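Local coordinates for protein peptidoglycan D,D-transpeptidase MrdA (Pseudomonas aeruginosa, PDB 7KIS) that probably cross-links the peptide stems of peptidoglycan as a penicillin-binding D,D-transpeptidase of cell wall biogenesis, at residues 268-276 with 459-470; 407-418 with 474-482. All coordinates share one frame; numbering follows the deposited sequence.

Contact 1. Residues 268-276 with 459-470; sequences GAIVAIQPS and PIQLAQMTALLA
Strand 268-273 runs over helix 459-470 at 32° to it, the two axes 8.3 Å apart, with the CA atoms of Val271 and Ala463, and of Pro275 and Ala467, nearest each other. This is helix-on-sheet packing inside the transpeptidase domain, whose antiparallel sheet resembles that of the serine beta-lactamases. Alternate strand residues, Ala269, Val271 and Ile273, point their CB atoms toward the helix. Val271 packs by both branches: CG1, anti to the backbone N (chi1 178°), lies 3.7 Å from Ala463 CB, while CG2 lies near the carbonyl O of Pro459. Ile273 divides its branches along the helix. CD1 reaches to the Ala463 backbone and to CD1 of Ile460, whereas CG2 meets Ala467 CB at 3.8 Å. Beyond the strand, the Pro275 ring rests by its CB on Ala467 CB and O, and the same CB is 3.9 Å from Ala470 CB. Ala269 CB meets Pro459 CG at the other end. Val318 of helix 317-320 adds apolar contacts to Val271 and Ile460. With three alanines on the helix face and a largely apolar interface, where Gln464 OE1 comes near Ile273 CD1, the chemistry implies cohesion mainly from van der Waals packing and exclusion of water.

Contact 2. Residues 407-418 with 474-482; sequences RFGFGQKVALDM and HWIRPHLAK
Asp417 and Trp475 secure the two ends of this loop-to-loop contact, and their first torsions place both groups. Asp417 CG sits between its own backbone N and carbonyl carbon (chi1 45°), which turns the carboxylate onto the chain at Leu480 and Ala481; Trp475, with chi1 -115°, swings its indole to the end of helix 398-407. That helix finishes in a Schellman motif, with Gly409 at positive phi, and the indole edge lies against the turn. Trp475 NE1 is directed at Arg407 O, which lies tilted from the indole plane; the modelled separation is too short to trust in detail. The ring carbon CZ2 comes near Phe408 C, and CH2 touches Val414 CG1 at 3.9 Å, the two side chains crossing at about a right angle.

Between these ends the chains draw together at Ala415 and Pro478. Leu416 N donates to Pro478 O at 2.7 Å, approaching almost along the line of the carbonyl, and Ala415 CA makes a bent CA-H...O contact, at best weak, with the same oxygen. The aliphatic part of Arg477, extended from CG to NE, runs past Val414 O. Leu416 crosses His479, its CB 3.9 Å from His479 CB. Next to the carboxylate, Met418 CG packs on Leu480 CD1 at 3.7 Å.

Glu421 receives the amides of Val414 and Ala415, while Ile207 and Phe210 of helix 206-210 lie against Leu480 and Asp417, respectively. The buried carboxylate accepts from two successive amides where the chain enters strand 481-484. OD2 also hydrogen-bonds with Tyr211 OH; together these bonds would probably favour the ionised form. Leu480 N meets Asp417 OD1 on the syn side at 2.8 Å, whereas Ala481 N approaches OD2 from above the carboxylate plane at 3.1 Å.

Contacts 1 and 2 lie with their centres about 9 Å apart in the transpeptidase domain, and their segments alternate along the chain: 268-276, 407-418, 459-470, 474-482. Helix 459-470 bridges them. Strand 268-273 lies on it, while its Gln461, Gln464 and Leu468 meet the loops of contact 2: Gln461 NE2 probably hydrogen-bonds Gln412 O, Gln464 packs on Pro478 and Leu468 on Trp475. The strands belong to different sheets, 268-273 to the antiparallel sheet of the domain and 481-484 to the edge of a mixed sheet. Together the contacts pack the antiparallel sheet, the buried helix and the loops leading to strand 481-484 into one continuous region, away from the inhibitor pocket and the predicted acylated Ser327.

Contact 1. Residues 268-276 with 459-470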
loop_
_atom_site.group_PDB
_atom_site.type_symbol
_atom_site.label_atom_id
_atom_site.label_comp_id
_atom_site.label_asym_id
_atom_site.label_seq_id
_atom_site.Cartn_x
_atom_site.Cartn_y
_atom_site.Cartn_z
ATOM N N GLY A 268 -1.154 -4.024 -12.165
ATOM C CA GLY A 268 -0.766 -3.051 -11.155
ATOM C C GLY A 268 -1.302 -3.438 -9.785
ATOM O O GLY A 268 -1.536 -4.615 -9.507
ATOM N N ALA A 269 -1.490 -2.420 -8.946
ATOM C CA ALA A 269 -1.901 -2.637 -7.567
ATOM C C ALA A 269 -2.646 -1.415 -7.045
ATOM O O ALA A 269 -2.331 -0.277 -7.404
ATOM C CB ALA A 269 -0.692 -2.938 -6.672
ATOM N N ILE A 270 -3.641 -1.667 -6.191
ATOM C CA ILE A 270 -4.432 -0.619 -5.550
ATOM C C ILE A 270 -4.615 -0.985 -4.083
ATOM O O ILE A 270 -4.999 -2.115 -3.765
ATOM C CB ILE A 270 -5.805 -0.432 -6.227
ATOM C CG1 ILE A 270 -5.640 0.059 -7.665
ATOM C CG2 ILE A 270 -6.667 0.538 -5.436
ATOM C CD1 ILE A 270 -6.940 0.119 -8.430
ATOM N N VAL A 271 -4.344 -0.034 -3.190
ATOM C CA VAL A 271 -4.455 -0.241 -1.748
ATOM C C VAL A 271 -5.217 0.935 -1.153
ATOM O O VAL A 271 -4.801 2.089 -1.312
ATOM C CB VAL A 271 -3.079 -0.386 -1.074
ATOM C CG1 VAL A 271 -3.247 -0.551 0.428
ATOM C CG2 VAL A 271 -2.321 -1.564 -1.661
ATOM N N ALA A 272 -6.321 0.648 -0.470
ATOM C CA ALA A 272 -7.130 1.668 0.182
ATOM C C ALA A 272 -7.070 1.469 1.691
ATOM O O ALA A 272 -7.200 0.342 2.179
ATOM C CB ALA A 272 -8.579 1.615 -0.304
ATOM N N ILE A 273 -6.882 2.563 2.424
ATOM C CA ILE A 273 -6.696 2.529 3.869
ATOM C C ILE A 273 -7.634 3.532 4.533
ATOM O O ILE A 273 -7.779 4.664 4.063
ATOM C CB ILE A 273 -5.235 2.829 4.258
ATOM C CG1 ILE A 273 -4.291 1.775 3.677
ATOM C CG2 ILE A 273 -5.099 2.942 5.768
ATOM C CD1 ILE A 273 -2.957 1.676 4.382
ATOM N N GLN A 274 -8.282 3.105 5.624
ATOM C CA GLN A 274 -8.982 4.031 6.503
ATOM C C GLN A 274 -7.961 4.592 7.490
ATOM O O GLN A 274 -7.525 3.878 8.402
ATOM C CB GLN A 274 -10.136 3.344 7.237
ATOM C CG GLN A 274 -11.048 4.310 7.973
ATOM C CD GLN A 274 -12.427 3.733 8.249
ATOM O OE1 GLN A 274 -12.584 2.836 9.079
ATOM N NE2 GLN A 274 -13.437 4.264 7.568
ATOM N N PRO A 275 -7.574 5.866 7.355
ATOM C CA PRO A 275 -6.419 6.365 8.121
ATOM C C PRO A 275 -6.630 6.421 9.627
ATOM O O PRO A 275 -5.658 6.235 10.373
ATOM C CB PRO A 275 -6.197 7.764 7.534
ATOM C CG PRO A 275 -7.544 8.175 7.034
ATOM C CD PRO A 275 -8.204 6.921 6.540
ATOM N N SER A 276 -7.855 6.657 10.104
ATOM C CA SER A 276 -8.058 6.787 11.546
ATOM C C SER A 276 -7.969 5.443 12.254
ATOM O O SER A 276 -7.504 5.378 13.396
ATOM C CB SER A 276 -9.402 7.448 11.844
ATOM O OG SER A 276 -10.467 6.533 11.657
ATOM N N PRO A 459 3.620 -0.745 -2.728
ATOM C CA PRO A 459 2.372 0.035 -2.788
ATOM C C PRO A 459 1.647 0.139 -1.458
ATOM O O PRO A 459 0.765 0.996 -1.317
ATOM C CB PRO A 459 1.533 -0.724 -3.825
ATOM C CG PRO A 459 2.538 -1.429 -4.672
ATOM C CD PRO A 459 3.649 -1.815 -3.740
ATOM N N ILE A 460 1.982 -0.699 -0.478
ATOM C CA ILE A 460 1.397 -0.547 0.850
ATOM C C ILE A 460 2.187 0.472 1.665
ATOM O O ILE A 460 1.609 1.251 2.430
ATOM C CB ILE A 460 1.317 -1.914 1.556
ATOM C CG1 ILE A 460 0.904 -1.750 3.021
ATOM C CG2 ILE A 460 2.639 -2.660 1.444
ATOM C CD1 ILE A 460 -0.510 -1.248 3.203
ATOM N N GLN A 461 3.515 0.484 1.512
ATOM C CA GLN A 461 4.322 1.538 2.120
ATOM C C GLN A 461 3.884 2.913 1.632
ATOM O O GLN A 461 3.906 3.888 2.393
ATOM C CB GLN A 461 5.801 1.308 1.814
ATOM C CG GLN A 461 6.526 0.452 2.835
ATOM C CD GLN A 461 7.896 0.021 2.354
ATOM O OE1 GLN A 461 8.237 0.195 1.185
ATOM N NE2 GLN A 461 8.691 -0.544 3.256
ATOM N N LEU A 462 3.482 3.008 0.362
ATOM C CA LEU A 462 2.966 4.266 -0.167
ATOM C C LEU A 462 1.617 4.610 0.450
ATOM O O LEU A 462 1.390 5.748 0.875
ATOM C CB LEU A 462 2.847 4.186 -1.690
ATOM C CG LEU A 462 4.068 4.526 -2.545
ATOM C CD1 LEU A 462 4.919 3.293 -2.787
ATOM C CD2 LEU A 462 3.627 5.131 -3.864
ATOM N N ALA A 463 0.705 3.635 0.498
ATOM C CA ALA A 463 -0.629 3.889 1.036
ATOM C C ALA A 463 -0.579 4.244 2.515
ATOM O O ALA A 463 -1.369 5.068 2.988
ATOM C CB ALA A 463 -1.526 2.673 0.809
ATOM N N GLN A 464 0.341 3.632 3.263
ATOM C CA GLN A 464 0.485 3.977 4.673
ATOM C C GLN A 464 1.017 5.395 4.839
ATOM O O GLN A 464 0.612 6.114 5.759
ATOM C CB GLN A 464 1.396 2.968 5.374
ATOM C CG GLN A 464 1.710 3.302 6.827
ATOM C CD GLN A 464 0.473 3.651 7.638
ATOM O OE1 GLN A 464 -0.592 3.054 7.468
ATOM N NE2 GLN A 464 0.611 4.626 8.530
ATOM N N MET A 465 1.924 5.815 3.953
ATOM C CA MET A 465 2.370 7.204 3.957
ATOM C C MET A 465 1.212 8.146 3.655
ATOM O O MET A 465 1.112 9.229 4.243
ATOM C CB MET A 465 3.497 7.393 2.943
ATOM C CG MET A 465 3.732 8.837 2.538
ATOM S SD MET A 465 4.495 8.995 0.914
ATOM C CE MET A 465 4.073 10.690 0.519
ATOM N N THR A 466 0.319 7.743 2.749
ATOM C CA THR A 466 -0.844 8.565 2.438
ATOM C C THR A 466 -1.787 8.658 3.630
ATOM O O THR A 466 -2.308 9.738 3.934
ATOM C CB THR A 466 -1.576 7.997 1.223
ATOM O OG1 THR A 466 -0.620 7.555 0.251
ATOM C CG2 THR A 466 -2.472 9.054 0.606
ATOM N N ALA A 467 -2.028 7.535 4.311
ATOM C CA ALA A 467 -2.824 7.569 5.532
ATOM C C ALA A 467 -2.138 8.375 6.624
ATOM O O ALA A 467 -2.811 9.012 7.442
ATOM C CB ALA A 467 -3.102 6.146 6.020
ATOM N N LEU A 468 -0.803 8.360 6.651
ATOM C CA LEU A 468 -0.066 9.124 7.652
ATOM C C LEU A 468 -0.252 10.623 7.458
ATOM O O LEU A 468 -0.441 11.362 8.432
ATOM C CB LEU A 468 1.415 8.757 7.590
ATOM C CG LEU A 468 2.169 8.579 8.906
ATOM C CD1 LEU A 468 1.286 7.934 9.962
ATOM C CD2 LEU A 468 3.413 7.747 8.660
ATOM N N LEU A 469 -0.202 11.092 6.211
ATOM C CA LEU A 469 -0.461 12.502 5.944
ATOM C C LEU A 469 -1.900 12.873 6.270
ATOM O O LEU A 469 -2.177 14.016 6.652
ATOM C CB LEU A 469 -0.142 12.825 4.484
ATOM C CG LEU A 469 1.336 12.733 4.103
ATOM C CD1 LEU A 469 1.505 12.656 2.592
ATOM C CD2 LEU A 469 2.105 13.911 4.675
ATOM N N ALA A 470 -2.827 11.926 6.115
ATOM C CA ALA A 470 -4.214 12.169 6.494
ATOM C C ALA A 470 -4.402 12.152 8.006
ATOM O O ALA A 470 -5.255 12.876 8.531
ATOM C CB ALA A 470 -5.119 11.129 5.836
#

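Contact 2. Residues 407-418 with 474-482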
loop_
_atom_site.group_PDB
_atom_site.type_symbol
_atom_site.label_atom_id
_atom_site.label_comp_id
_atom_site.label_asym_id
_atom_site.label_seq_id
_atom_site.Cartn_x
_atom_site.Cartn_y
_atom_site.Cartn_z
ATOM N N ARG A 407 10.785 7.085 9.430
ATOM C CA ARG A 407 9.677 7.248 10.363
ATOM C C ARG A 407 8.332 7.263 9.650
ATOM O O ARG A 407 7.294 7.111 10.303
ATOM C CB ARG A 407 9.860 8.527 11.182
ATOM C CG ARG A 407 11.213 8.619 11.867
ATOM C CD ARG A 407 11.118 9.241 13.250
ATOM N NE ARG A 407 10.458 10.542 13.233
ATOM C CZ ARG A 407 11.100 11.702 13.156
ATOM N NH1 ARG A 407 12.424 11.724 13.084
ATOM N NH2 ARG A 407 10.419 12.840 13.151
ATOM N N PHE A 408 8.327 7.443 8.330
ATOM C CA PHE A 408 7.119 7.350 7.523
ATOM C C PHE A 408 6.832 5.926 7.066
ATOM O O PHE A 408 5.802 5.691 6.425
ATOM C CB PHE A 408 7.224 8.266 6.300
ATOM C CG PHE A 408 6.519 9.581 6.463
ATOM C CD1 PHE A 408 7.024 10.556 7.306
ATOM C CD2 PHE A 408 5.347 9.843 5.772
ATOM C CE1 PHE A 408 6.373 11.769 7.458
ATOM C CE2 PHE A 408 4.691 11.052 5.918
ATOM C CZ PHE A 408 5.206 12.016 6.762
ATOM N N GLY A 409 7.717 4.979 7.368
ATOM C CA GLY A 409 7.504 3.585 7.040
ATOM C C GLY A 409 8.264 3.063 5.841
ATOM O O GLY A 409 8.031 1.917 5.438
ATOM N N PHE A 410 9.165 3.852 5.265
ATOM C CA PHE A 410 9.990 3.401 4.151
ATOM C C PHE A 410 11.250 2.722 4.675
ATOM O O PHE A 410 11.908 3.235 5.586
ATOM C CB PHE A 410 10.352 4.575 3.241
ATOM C CG PHE A 410 9.163 5.223 2.590
ATOM C CD1 PHE A 410 8.431 4.548 1.627
ATOM C CD2 PHE A 410 8.772 6.504 2.946
ATOM C CE1 PHE A 410 7.335 5.140 1.027
ATOM C CE2 PHE A 410 7.676 7.101 2.351
ATOM C CZ PHE A 410 6.956 6.417 1.389
ATOM N N GLY A 411 11.583 1.572 4.094
ATOM C CA GLY A 411 12.725 0.799 4.545
ATOM C C GLY A 411 12.380 -0.615 4.971
ATOM O O GLY A 411 12.887 -1.577 4.386
ATOM N N GLN A 412 11.570 -0.757 6.013
ATOM C CA GLN A 412 11.014 -2.037 6.437
ATOM C C GLN A 412 9.502 -2.052 6.209
ATOM O O GLN A 412 8.910 -1.081 5.728
ATOM C CB GLN A 412 11.372 -2.350 7.890
ATOM C CG GLN A 412 11.050 -1.272 8.893
ATOM C CD GLN A 412 11.610 -1.604 10.262
ATOM O OE1 GLN A 412 12.528 -2.415 10.386
ATOM N NE2 GLN A 412 11.058 -0.984 11.297
ATOM N N LYS A 413 8.879 -3.176 6.561
ATOM C CA LYS A 413 7.462 -3.379 6.298
ATOM C C LYS A 413 6.609 -2.589 7.282
ATOM O O LYS A 413 7.037 -2.269 8.395
ATOM C CB LYS A 413 7.114 -4.863 6.418
ATOM C CG LYS A 413 7.360 -5.401 7.824
ATOM C CD LYS A 413 8.064 -6.747 7.842
ATOM C CE LYS A 413 7.118 -7.881 7.501
ATOM N NZ LYS A 413 7.776 -9.204 7.694
ATOM N N VAL A 414 5.392 -2.266 6.854
ATOM C CA VAL A 414 4.514 -1.372 7.593
ATOM C C VAL A 414 3.338 -2.119 8.213
ATOM O O VAL A 414 2.959 -1.844 9.352
ATOM C CB VAL A 414 4.020 -0.214 6.699
ATOM C CG1 VAL A 414 5.110 0.824 6.532
ATOM C CG2 VAL A 414 3.566 -0.737 5.349
ATOM N N ALA A 415 2.748 -3.058 7.477
ATOM C CA ALA A 415 1.482 -3.650 7.876
ATOM C C ALA A 415 1.660 -4.567 9.083
ATOM O O ALA A 415 2.767 -4.996 9.421
ATOM C CB ALA A 415 0.865 -4.427 6.716
ATOM N N LEU A 416 0.537 -4.872 9.732
ATOM C CA LEU A 416 0.530 -5.747 10.898
ATOM C C LEU A 416 0.470 -7.222 10.521
ATOM O O LEU A 416 1.191 -8.035 11.110
ATOM C CB LEU A 416 -0.646 -5.396 11.814
ATOM C CG LEU A 416 -0.854 -6.301 13.031
ATOM C CD1 LEU A 416 0.390 -6.321 13.911
ATOM C CD2 LEU A 416 -2.067 -5.858 13.829
ATOM N N ASP A 417 -0.365 -7.589 9.548
ATOM C CA ASP A 417 -0.648 -8.991 9.252
ATOM C C ASP A 417 -0.665 -9.250 7.743
ATOM O O ASP A 417 -1.656 -9.685 7.166
ATOM C CB ASP A 417 -1.977 -9.406 9.883
ATOM C CG ASP A 417 -3.076 -8.385 9.651
ATOM O OD1 ASP A 417 -2.961 -7.587 8.699
ATOM O OD2 ASP A 417 -4.057 -8.380 10.424
ATOM N N MET A 418 0.458 -8.978 7.083
ATOM C CA MET A 418 0.608 -9.240 5.657
ATOM C C MET A 418 1.804 -10.156 5.443
ATOM O O MET A 418 2.940 -9.782 5.757
ATOM C CB MET A 418 0.767 -7.937 4.875
ATOM C CG MET A 418 -0.532 -7.160 4.733
ATOM S SD MET A 418 -0.399 -5.717 3.664
ATOM C CE MET A 418 -2.022 -4.989 3.872
ATOM N N HIS A 474 -0.238 10.350 13.372
ATOM C CA HIS A 474 -0.525 9.276 14.314
ATOM C C HIS A 474 -0.280 7.941 13.625
ATOM O O HIS A 474 -0.918 7.632 12.613
ATOM C CB HIS A 474 -1.955 9.356 14.841
ATOM C CG HIS A 474 -2.236 8.387 15.948
ATOM N ND1 HIS A 474 -1.238 7.683 16.588
ATOM C CD2 HIS A 474 -3.398 8.000 16.528
ATOM C CE1 HIS A 474 -1.771 6.907 17.514
ATOM N NE2 HIS A 474 -3.080 7.080 17.498
ATOM N N TRP A 475 0.637 7.150 14.174
ATOM C CA TRP A 475 1.102 5.931 13.527
ATOM C C TRP A 475 0.216 4.772 13.965
ATOM O O TRP A 475 0.232 4.374 15.133
ATOM C CB TRP A 475 2.563 5.663 13.873
ATOM C CG TRP A 475 3.484 5.741 12.698
ATOM C CD1 TRP A 475 4.393 6.722 12.433
ATOM C CD2 TRP A 475 3.592 4.794 11.628
ATOM N NE1 TRP A 475 5.060 6.448 11.265
ATOM C CE2 TRP A 475 4.587 5.269 10.751
ATOM C CE3 TRP A 475 2.944 3.592 11.327
ATOM C CZ2 TRP A 475 4.948 4.586 9.592
ATOM C CZ3 TRP A 475 3.305 2.916 10.175
ATOM C CH2 TRP A 475 4.297 3.414 9.322
ATOM N N ILE A 476 -0.552 4.231 13.023
ATOM C CA ILE A 476 -1.296 2.994 13.216
ATOM C C ILE A 476 -1.037 2.115 12.003
ATOM O O ILE A 476 -1.308 2.523 10.867
ATOM C CB ILE A 476 -2.805 3.242 13.385
ATOM C CG1 ILE A 476 -3.067 4.253 14.505
ATOM C CG2 ILE A 476 -3.533 1.933 13.658
ATOM C CD1 ILE A 476 -4.423 4.915 14.423
ATOM N N ARG A 477 -0.519 0.916 12.243
ATOM C CA ARG A 477 -0.109 0.050 11.150
ATOM C C ARG A 477 -1.330 -0.467 10.394
ATOM O O ARG A 477 -2.363 -0.756 11.007
ATOM C CB ARG A 477 0.718 -1.120 11.679
ATOM C CG ARG A 477 1.992 -0.690 12.385
ATOM C CD ARG A 477 2.967 -1.842 12.539
ATOM N NE ARG A 477 4.325 -1.365 12.781
ATOM C CZ ARG A 477 5.394 -2.152 12.845
ATOM N NH1 ARG A 477 5.267 -3.463 12.689
ATOM N NH2 ARG A 477 6.592 -1.627 13.068
ATOM N N PRO A 478 -1.248 -0.587 9.071
ATOM C CA PRO A 478 -2.344 -1.213 8.326
ATOM C C PRO A 478 -2.508 -2.665 8.744
ATOM O O PRO A 478 -1.549 -3.333 9.141
ATOM C CB PRO A 478 -1.900 -1.099 6.862
ATOM C CG PRO A 478 -0.820 -0.061 6.854
ATOM C CD PRO A 478 -0.155 -0.149 8.188
ATOM N N HIS A 479 -3.740 -3.154 8.654
ATOM C CA HIS A 479 -4.021 -4.528 9.039
ATOM C C HIS A 479 -5.258 -5.009 8.301
ATOM O O HIS A 479 -6.238 -4.270 8.172
ATOM C CB HIS A 479 -4.215 -4.658 10.557
ATOM C CG HIS A 479 -5.192 -3.679 11.131
ATOM N ND1 HIS A 479 -6.432 -4.055 11.601
ATOM C CD2 HIS A 479 -5.108 -2.340 11.320
ATOM C CE1 HIS A 479 -7.072 -2.990 12.051
ATOM N NE2 HIS A 479 -6.291 -1.936 11.891
ATOM N N LEU A 480 -5.203 -6.252 7.822
ATOM C CA LEU A 480 -6.355 -6.857 7.167
ATOM C C LEU A 480 -7.346 -7.394 8.192
ATOM O O LEU A 480 -8.538 -7.071 8.144
ATOM C CB LEU A 480 -5.896 -7.971 6.224
ATOM C CG LEU A 480 -4.986 -7.537 5.074
ATOM C CD1 LEU A 480 -3.967 -8.615 4.746
ATOM C CD2 LEU A 480 -5.815 -7.193 3.851
ATOM N N ALA A 481 -6.870 -8.226 9.115
ATOM C CA ALA A 481 -7.717 -8.804 10.149
ATOM C C ALA A 481 -8.312 -7.725 11.043
ATOM O O ALA A 481 -7.609 -7.142 11.875
ATOM C CB ALA A 481 -6.925 -9.805 10.989
ATOM N N LYS A 482 -9.605 -7.446 10.874
ATOM C CA LYS A 482 -10.267 -6.479 11.742
ATOM C C LYS A 482 -10.427 -7.034 13.152
ATOM O O LYS A 482 -10.109 -6.356 14.135
ATOM C CB LYS A 482 -11.624 -6.083 11.159
ATOM C CG LYS A 482 -12.155 -4.759 11.684
ATOM C CD LYS A 482 -13.322 -4.257 10.850
ATOM C CE LYS A 482 -14.061 -3.128 11.556
ATOM N NZ LYS A 482 -13.169 -1.973 11.865
#